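Local coordinates for nird-like protein (PDB 4CH7) that catalyses the decarboxylation of siroheme to 12,18-didecarboxysiroheme, a step in heme d1 biosynthesis, at residues 96-101 with 307-312; 174-179 with 318-323; 239-244 with 273-278. All coordinates share one frame; numbering follows the deposited sequence.

Contact 1: 96-101 with 307-312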
# COMPACT_ATOMS: atom_id res chain seq x y z
N GLU A 96 4.10 0.55 16.33
CA GLU A 96 3.79 1.06 17.66
C GLU A 96 3.82 2.57 17.58
O GLU A 96 4.79 3.15 17.08
CB GLU A 96 4.81 0.57 18.69
CG GLU A 96 4.62 1.21 20.06
CD GLU A 96 5.64 0.75 21.06
OE1 GLU A 96 6.31 -0.27 20.81
OE2 GLU A 96 5.78 1.41 22.11
N ARG A 97 2.76 3.21 18.05
CA ARG A 97 2.66 4.66 17.96
C ARG A 97 2.35 5.32 19.29
O ARG A 97 1.86 4.68 20.22
CB ARG A 97 1.63 5.06 16.90
CG ARG A 97 1.98 4.57 15.50
CD ARG A 97 1.07 5.15 14.43
NE ARG A 97 1.43 4.66 13.10
CZ ARG A 97 2.39 5.18 12.35
NH1 ARG A 97 3.09 6.22 12.79
NH2 ARG A 97 2.66 4.67 11.16
N THR A 98 2.67 6.61 19.38
CA THR A 98 2.42 7.39 20.59
C THR A 98 0.98 7.90 20.60
O THR A 98 0.67 8.96 20.03
CB THR A 98 3.38 8.59 20.68
OG1 THR A 98 3.07 9.54 19.65
CG2 THR A 98 4.82 8.13 20.54
N HIS A 99 0.10 7.14 21.24
CA HIS A 99 -1.32 7.44 21.31
C HIS A 99 -1.98 6.43 22.25
O HIS A 99 -1.40 5.38 22.53
CB HIS A 99 -1.96 7.35 19.92
CG HIS A 99 -3.31 7.99 19.81
ND1 HIS A 99 -4.48 7.28 19.95
CD2 HIS A 99 -3.67 9.27 19.57
CE1 HIS A 99 -5.51 8.10 19.80
NE2 HIS A 99 -5.04 9.31 19.57
N ASP A 100 -3.18 6.75 22.74
CA ASP A 100 -3.93 5.82 23.58
C ASP A 100 -4.13 4.50 22.84
O ASP A 100 -4.05 3.42 23.43
CB ASP A 100 -5.26 6.42 24.01
CG ASP A 100 -5.12 7.37 25.18
OD1 ASP A 100 -4.12 8.12 25.23
OD2 ASP A 100 -6.01 7.37 26.06
N PHE A 101 -4.39 4.59 21.54
CA PHE A 101 -4.26 3.44 20.66
C PHE A 101 -2.80 3.38 20.23
O PHE A 101 -2.35 4.19 19.42
CB PHE A 101 -5.19 3.57 19.45
CG PHE A 101 -6.65 3.55 19.81
CD1 PHE A 101 -7.33 2.35 19.93
CD2 PHE A 101 -7.34 4.74 20.01
CE1 PHE A 101 -8.68 2.33 20.26
CE2 PHE A 101 -8.69 4.73 20.34
CZ PHE A 101 -9.36 3.52 20.47
N PHE A 307 3.64 9.40 16.75
CA PHE A 307 5.00 9.04 16.35
C PHE A 307 5.20 7.53 16.26
O PHE A 307 4.77 6.79 17.14
CB PHE A 307 6.02 9.64 17.33
CG PHE A 307 6.10 11.14 17.28
CD1 PHE A 307 6.98 11.77 16.41
CD2 PHE A 307 5.31 11.92 18.11
CE1 PHE A 307 7.06 13.15 16.35
CE2 PHE A 307 5.39 13.31 18.07
CZ PHE A 307 6.26 13.92 17.18
N SER A 308 5.87 7.10 15.20
CA SER A 308 6.25 5.70 15.05
C SER A 308 7.47 5.40 15.91
O SER A 308 8.57 5.88 15.62
CB SER A 308 6.53 5.38 13.58
OG SER A 308 7.31 4.20 13.45
N THR A 309 7.28 4.63 16.98
CA THR A 309 8.38 4.30 17.89
C THR A 309 8.88 2.88 17.68
O THR A 309 9.91 2.49 18.25
CB THR A 309 7.98 4.53 19.36
OG1 THR A 309 6.78 3.81 19.65
CG2 THR A 309 7.77 6.01 19.63
N ARG A 310 8.16 2.11 16.87
CA ARG A 310 8.56 0.76 16.49
C ARG A 310 7.97 0.35 15.14
O ARG A 310 6.84 0.73 14.81
CB ARG A 310 8.15 -0.27 17.55
CG ARG A 310 9.16 -0.47 18.67
CD ARG A 310 9.07 -1.87 19.28
NE ARG A 310 9.56 -2.89 18.36
CZ ARG A 310 9.85 -4.14 18.72
NH1 ARG A 310 9.70 -4.52 19.98
NH2 ARG A 310 10.29 -5.01 17.82
N GLU A 311 8.73 -0.41 14.37
CA GLU A 311 8.22 -1.01 13.14
C GLU A 311 8.28 -2.52 13.24
O GLU A 311 9.35 -3.12 13.16
CB GLU A 311 9.01 -0.53 11.92
CG GLU A 311 8.51 -1.11 10.59
CD GLU A 311 9.04 -0.36 9.39
OE1 GLU A 311 10.26 -0.14 9.30
OE2 GLU A 311 8.22 0.03 8.53
N PHE A 312 7.12 -3.14 13.44
CA PHE A 312 7.04 -4.59 13.61
C PHE A 312 7.02 -5.31 12.28
O PHE A 312 7.40 -6.48 12.18
CB PHE A 312 5.80 -4.96 14.41
CG PHE A 312 5.81 -4.45 15.82
CD1 PHE A 312 6.67 -5.00 16.75
CD2 PHE A 312 4.96 -3.43 16.21
CE1 PHE A 312 6.69 -4.54 18.06
CE2 PHE A 312 4.97 -2.96 17.51
CZ PHE A 312 5.84 -3.52 18.43

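Contact 2: 174-179 with 318-323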
# COMPACT_ATOMS: atom_id res chain seq x y z
N ARG A 174 -5.97 -15.62 -10.85
CA ARG A 174 -4.74 -16.32 -11.20
C ARG A 174 -3.78 -15.39 -11.94
O ARG A 174 -2.58 -15.40 -11.69
CB ARG A 174 -5.04 -17.54 -12.08
CG ARG A 174 -5.80 -18.66 -11.38
CD ARG A 174 -5.78 -19.93 -12.22
NE ARG A 174 -6.27 -19.72 -13.58
CZ ARG A 174 -7.53 -19.88 -13.95
NH1 ARG A 174 -8.45 -20.26 -13.07
NH2 ARG A 174 -7.89 -19.66 -15.21
N ILE A 175 -4.33 -14.60 -12.86
CA ILE A 175 -3.55 -13.60 -13.60
C ILE A 175 -2.84 -12.65 -12.64
O ILE A 175 -1.63 -12.48 -12.70
CB ILE A 175 -4.44 -12.80 -14.57
CG1 ILE A 175 -4.86 -13.66 -15.77
CG2 ILE A 175 -3.72 -11.56 -15.06
CD1 ILE A 175 -5.76 -12.94 -16.75
N VAL A 176 -3.62 -12.02 -11.75
CA VAL A 176 -3.06 -11.15 -10.72
C VAL A 176 -2.06 -11.90 -9.85
O VAL A 176 -0.99 -11.39 -9.54
CB VAL A 176 -4.18 -10.55 -9.84
CG1 VAL A 176 -3.58 -9.82 -8.65
CG2 VAL A 176 -5.05 -9.61 -10.65
N SER A 177 -2.42 -13.13 -9.47
CA SER A 177 -1.58 -13.97 -8.61
C SER A 177 -0.16 -14.15 -9.13
O SER A 177 0.81 -13.98 -8.38
CB SER A 177 -2.25 -15.33 -8.41
OG SER A 177 -1.38 -16.22 -7.73
N ILE A 178 -0.03 -14.50 -10.41
CA ILE A 178 1.28 -14.83 -10.98
C ILE A 178 2.02 -13.63 -11.59
O ILE A 178 3.22 -13.71 -11.83
CB ILE A 178 1.17 -15.94 -12.04
CG1 ILE A 178 0.66 -15.38 -13.37
CG2 ILE A 178 0.29 -17.08 -11.56
CD1 ILE A 178 1.09 -16.18 -14.57
N THR A 179 1.30 -12.54 -11.84
CA THR A 179 1.91 -11.35 -12.46
C THR A 179 2.35 -10.29 -11.46
O THR A 179 3.17 -9.43 -11.78
CB THR A 179 0.96 -10.69 -13.49
OG1 THR A 179 -0.28 -10.34 -12.86
CG2 THR A 179 0.70 -11.62 -14.66
N LYS A 318 0.88 -10.29 -0.85
CA LYS A 318 0.68 -10.97 -2.11
C LYS A 318 -0.82 -11.21 -2.23
O LYS A 318 -1.45 -11.72 -1.30
CB LYS A 318 1.43 -12.30 -2.15
CG LYS A 318 2.89 -12.20 -1.75
CD LYS A 318 3.63 -11.18 -2.59
CE LYS A 318 3.83 -11.67 -4.02
NZ LYS A 318 4.67 -10.73 -4.81
N TYR A 319 -1.39 -10.82 -3.36
CA TYR A 319 -2.83 -10.96 -3.56
C TYR A 319 -3.20 -12.40 -3.92
O TYR A 319 -2.46 -13.08 -4.62
CB TYR A 319 -3.33 -10.00 -4.63
CG TYR A 319 -3.15 -8.54 -4.28
CD1 TYR A 319 -3.98 -7.92 -3.35
CD2 TYR A 319 -2.17 -7.77 -4.89
CE1 TYR A 319 -3.82 -6.58 -3.03
CE2 TYR A 319 -2.00 -6.44 -4.58
CZ TYR A 319 -2.83 -5.85 -3.65
OH TYR A 319 -2.67 -4.52 -3.33
N PHE A 320 -4.34 -12.85 -3.41
CA PHE A 320 -4.93 -14.13 -3.80
C PHE A 320 -4.04 -15.33 -3.51
O PHE A 320 -4.09 -16.34 -4.23
CB PHE A 320 -5.34 -14.09 -5.27
CG PHE A 320 -6.33 -13.01 -5.58
CD1 PHE A 320 -7.45 -12.82 -4.79
CD2 PHE A 320 -6.13 -12.16 -6.67
CE1 PHE A 320 -8.37 -11.82 -5.07
CE2 PHE A 320 -7.04 -11.16 -6.96
CZ PHE A 320 -8.16 -10.98 -6.16
N SER A 321 -3.21 -15.23 -2.48
CA SER A 321 -2.50 -16.39 -1.96
C SER A 321 -3.43 -17.13 -1.02
O SER A 321 -4.37 -16.54 -0.49
CB SER A 321 -1.22 -15.97 -1.24
OG SER A 321 -1.50 -15.12 -0.15
N GLU A 322 -3.18 -18.42 -0.82
CA GLU A 322 -4.06 -19.24 0.01
C GLU A 322 -3.75 -19.07 1.49
O GLU A 322 -4.49 -19.56 2.35
CB GLU A 322 -3.91 -20.71 -0.38
CG GLU A 322 -4.24 -21.00 -1.83
CD GLU A 322 -3.63 -22.30 -2.31
OE1 GLU A 322 -2.70 -22.80 -1.65
OE2 GLU A 322 -4.09 -22.83 -3.34
N GLU A 323 -2.66 -18.37 1.79
CA GLU A 323 -2.15 -18.29 3.15
C GLU A 323 -2.97 -17.43 4.12
O GLU A 323 -2.87 -17.61 5.33
CB GLU A 323 -0.67 -17.87 3.16
CG GLU A 323 -0.40 -16.49 2.59
CD GLU A 323 1.07 -16.12 2.64
OE1 GLU A 323 1.85 -16.85 3.29
OE2 GLU A 323 1.44 -15.10 2.02

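Contact 3: 239-244 with 273-278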
# COMPACT_ATOMS: atom_id res chain seq x y z
N TRP A 239 -5.50 15.09 11.62
CA TRP A 239 -6.09 16.42 11.71
C TRP A 239 -7.61 16.39 11.57
O TRP A 239 -8.15 15.61 10.79
CB TRP A 239 -5.50 17.33 10.63
CG TRP A 239 -4.00 17.35 10.63
CD1 TRP A 239 -3.16 16.40 10.11
CD2 TRP A 239 -3.15 18.37 11.17
NE1 TRP A 239 -1.85 16.77 10.30
CE2 TRP A 239 -1.82 17.98 10.95
CE3 TRP A 239 -3.40 19.58 11.82
CZ2 TRP A 239 -0.73 18.76 11.36
CZ3 TRP A 239 -2.32 20.35 12.24
CH2 TRP A 239 -1.01 19.94 12.00
N GLU A 240 -8.29 17.24 12.34
CA GLU A 240 -9.71 17.46 12.13
C GLU A 240 -9.89 18.71 11.29
O GLU A 240 -9.59 19.82 11.74
CB GLU A 240 -10.45 17.60 13.46
CG GLU A 240 -11.95 17.80 13.31
CD GLU A 240 -12.67 17.84 14.64
OE1 GLU A 240 -12.19 17.20 15.59
OE2 GLU A 240 -13.71 18.53 14.72
N VAL A 241 -10.35 18.53 10.06
CA VAL A 241 -10.47 19.62 9.10
C VAL A 241 -11.87 19.64 8.51
O VAL A 241 -12.41 18.59 8.15
CB VAL A 241 -9.45 19.45 7.95
CG1 VAL A 241 -9.49 20.65 7.01
CG2 VAL A 241 -8.05 19.27 8.51
N PRO A 242 -12.48 20.83 8.42
CA PRO A 242 -13.75 20.96 7.69
C PRO A 242 -13.57 20.51 6.24
O PRO A 242 -12.64 20.96 5.57
CB PRO A 242 -14.05 22.47 7.76
CG PRO A 242 -12.76 23.13 8.20
CD PRO A 242 -12.07 22.10 9.05
N GLU A 243 -14.46 19.64 5.77
CA GLU A 243 -14.29 18.94 4.50
C GLU A 243 -14.24 19.87 3.28
O GLU A 243 -13.78 19.48 2.21
CB GLU A 243 -15.41 17.92 4.30
CG GLU A 243 -16.05 17.45 5.60
CD GLU A 243 -17.42 16.87 5.37
OE1 GLU A 243 -17.84 16.77 4.20
OE2 GLU A 243 -18.09 16.51 6.36
N ASP A 244 -14.74 21.10 3.45
CA ASP A 244 -14.68 22.09 2.38
C ASP A 244 -13.33 22.79 2.39
O ASP A 244 -13.12 23.79 1.69
CB ASP A 244 -15.82 23.11 2.54
CG ASP A 244 -15.80 23.81 3.88
OD1 ASP A 244 -15.09 23.34 4.79
OD2 ASP A 244 -16.51 24.83 4.03
N TYR A 273 -10.62 12.66 13.61
CA TYR A 273 -9.65 13.15 12.64
C TYR A 273 -9.94 12.61 11.24
O TYR A 273 -10.05 11.40 11.04
CB TYR A 273 -8.23 12.78 13.07
CG TYR A 273 -7.92 13.15 14.50
CD1 TYR A 273 -7.61 14.46 14.86
CD2 TYR A 273 -7.93 12.19 15.50
CE1 TYR A 273 -7.33 14.80 16.17
CE2 TYR A 273 -7.65 12.52 16.81
CZ TYR A 273 -7.35 13.82 17.14
OH TYR A 273 -7.07 14.15 18.45
N ASN A 274 -10.08 13.51 10.27
CA ASN A 274 -10.41 13.14 8.90
C ASN A 274 -9.25 13.34 7.92
O ASN A 274 -9.32 12.89 6.77
CB ASN A 274 -11.65 13.89 8.42
CG ASN A 274 -11.52 15.40 8.54
OD1 ASN A 274 -10.76 15.90 9.38
ND2 ASN A 274 -12.26 16.13 7.72
N LEU A 275 -8.20 14.03 8.36
CA LEU A 275 -7.02 14.21 7.52
C LEU A 275 -5.77 13.59 8.14
O LEU A 275 -5.39 13.93 9.26
CB LEU A 275 -6.78 15.69 7.21
CG LEU A 275 -5.58 16.00 6.31
CD1 LEU A 275 -5.66 15.21 5.02
CD2 LEU A 275 -5.50 17.48 6.00
N PHE A 276 -5.16 12.67 7.40
CA PHE A 276 -3.93 12.02 7.84
C PHE A 276 -2.77 12.52 6.99
O PHE A 276 -2.89 12.63 5.76
CB PHE A 276 -4.04 10.49 7.69
CG PHE A 276 -4.98 9.84 8.68
CD1 PHE A 276 -6.05 10.53 9.23
CD2 PHE A 276 -4.79 8.51 9.05
CE1 PHE A 276 -6.91 9.92 10.14
CE2 PHE A 276 -5.64 7.90 9.96
CZ PHE A 276 -6.71 8.60 10.50
N ALA A 277 -1.65 12.84 7.63
CA ALA A 277 -0.47 13.29 6.90
C ALA A 277 0.80 12.70 7.51
O ALA A 277 1.19 13.07 8.62
CB ALA A 277 -0.38 14.80 6.87
N MSE A 278 1.44 11.80 6.77
CA MSE A 278 2.68 11.18 7.24
C MSE A 278 3.78 12.22 7.31
O MSE A 278 4.15 12.83 6.30
CB MSE A 278 3.10 10.04 6.32
CG MSE A 278 2.06 8.94 6.14
SE MSE A 278 1.36 8.24 7.81
CE MSE A 278 -0.32 9.20 7.83

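Contact 1: 96-101 with 307-312
Glu96 faces two residues at once, Thr309 and Arg310, and so marks a classic beta bulge where strand 91-97 lies antiparallel to strand 303-314. Its N donates to Arg310 O (3.1 Å), coming from above the carbonyl plane, whereas its O takes the N-H of Thr309 at 2.9 Å and a weak hydrogen bond from Thr309 OG1. Two residues on, Thr98 N reaches Phe307 O in the carbonyl plane, on a lone pair. Beyond the paired residues, Thr98 OG1 accepts from Phe307 N at 3.0 Å, and the same oxygen lies at the edge of the Phe307 ring, close to its plane. Thr98 CG2 meets Thr309 CG2 at 3.7 Å.

The side chain of Glu96 has CG anti to the backbone N (chi1 173°) and runs extended past Thr309, bringing its CG to 3.4 Å from Thr309 OG1. OE1 lies against the CD methylene of Arg310 and not its charged end; the salt bridge of this carboxylate is made with Arg75. Arg310 folds back so that CE1 of Phe312 sits over the centre of its guanidinium, and CE2 of the same ring touches Glu96 CB. On the other face of the sheet, Arg97 NH1 passes Ser308 CB and bonds to Leu306 O.

Further out, helix 75-87 packs on Glu96 and Phe312, and helix 284-297 on Phe307. The backbone thus forms one of the two seams between the AsnC-like halves, while at the bulge the Glu96 carbonyl is held by the N-H of Thr309, with only a weak bond from its hydroxyl, and the carboxylate is probably kept ionised by Arg75.

Contact 2: 174-179 with 318-323
Val176, on helix 170-179, packs against Tyr319 and Phe320 of the loop that leads to helix 323-335, and this apolar packing carries the contact. With CG1 anti to the backbone N (chi1 172°), the valine sets that methyl 4.0 Å from Tyr319 CB and equally far, 4.0 Å, from Phe320 CD2. It therefore wedges between the root of one aromatic side chain and the ring of the next. Its CB comes nearly as near the ring, lying 4.1 Å from Phe320 CE2. The Tyr319 ring itself leads away from the helix. Leu62 touches both Val176 and Tyr319, enlarging the apolar patch.

Polar atoms approach without bonding: Ser177 OG stays 4.4 Å from Phe320 O, and no hydrogen bond crosses between the two segments. The link is indirect. Gln180, just past the helical segment, takes the N-H of Tyr319 with its OE1 and gives its NE2 to Ser177 O. Tyr64 holds the loop from another direction, its OH bonded to Phe320 N and its ring meeting Tyr319 edge-to-face.

Phe320 adopts a left-handed backbone conformation (phi 60°), which turns the chain sharply at this point. The helix belongs to the second helix-turn-helix domain, so the contact brings that domain against the C-terminal loop. Its cohesion within the pair of segments is dispersive, whereas hydrogen bonds to Gln180 and Tyr64 help to fix the loop backbone.

Contact 3: 239-244 with 273-278
Trp239 closes strand 233-239 against the start of strand 275-281 in a classic beta bulge, with Asn274 and Leu275 both facing it. The two strands are antiparallel neighbours in the second beta-alpha-beta-beta-alpha-beta unit, the ferredoxin-like half-barrel of the AsnC-like ligand-binding domain.

The tryptophan buries most surface here. Its O receives two N-H groups, those of Asn274 and Leu275, each at 2.9 Å; the second is the straighter (164°) and lies in the carbonyl plane, the first is tilted from it. Its N in turn donates to Leu275 O, also in the carbonyl plane. The indole presents its edge to that oxygen, CD1 standing 3.4 Å from Leu275 O, and NE1 is engaged by Ser237 OG. The ring stacks with Tyr303 of the next strand.

Leu275 shares a face of the sheet with Trp239, and Leu275 CB lies 4.0 Å from Trp239 CB. CG is anti to the backbone N (chi1 -179°), an orientation that carries Leu275 CD2 to Val241 CG2, also at 4.0 Å. Val249 of helix 246-254 touches both of these aliphatic side chains, so the helix roofs the pair.

Asn274 extends the pairing after the regular strand ladder has ended: its side-chain amide stands in for a strand backbone and meets both polar groups of Val241. Tyr273, just before it, turns its ring edge to the Trp239-Glu240 peptide. In the amide of Asn274, ND2 points at Val241 O within the amide plane, at a length too short to be trusted, while OD1 accepts from Val241 N at 2.7 Å on a lone pair.

How the contacts relate
Contacts 1 and 3 reach the same eight-stranded barrel, their centres 20 Å apart and their nearest atoms about 5 Å apart. Across that sheet strand 91-97 is followed by 303-314, then 233-239, then 275-281, so contact 1 joins the two AsnC-like halves whereas contact 3 lies inside the second. Contact 2 stands on the other side of the chain's centre, its own centre 31 Å from that of contact 1 and 34 Å from that of contact 3. Along the chain, contacts 1 and 2 interlace and contact 3 is nested within both. The chain leaving strand 303-314 thus runs from one barrel seam to the second helix-turn-helix domain, coupling both domain types in one subunit.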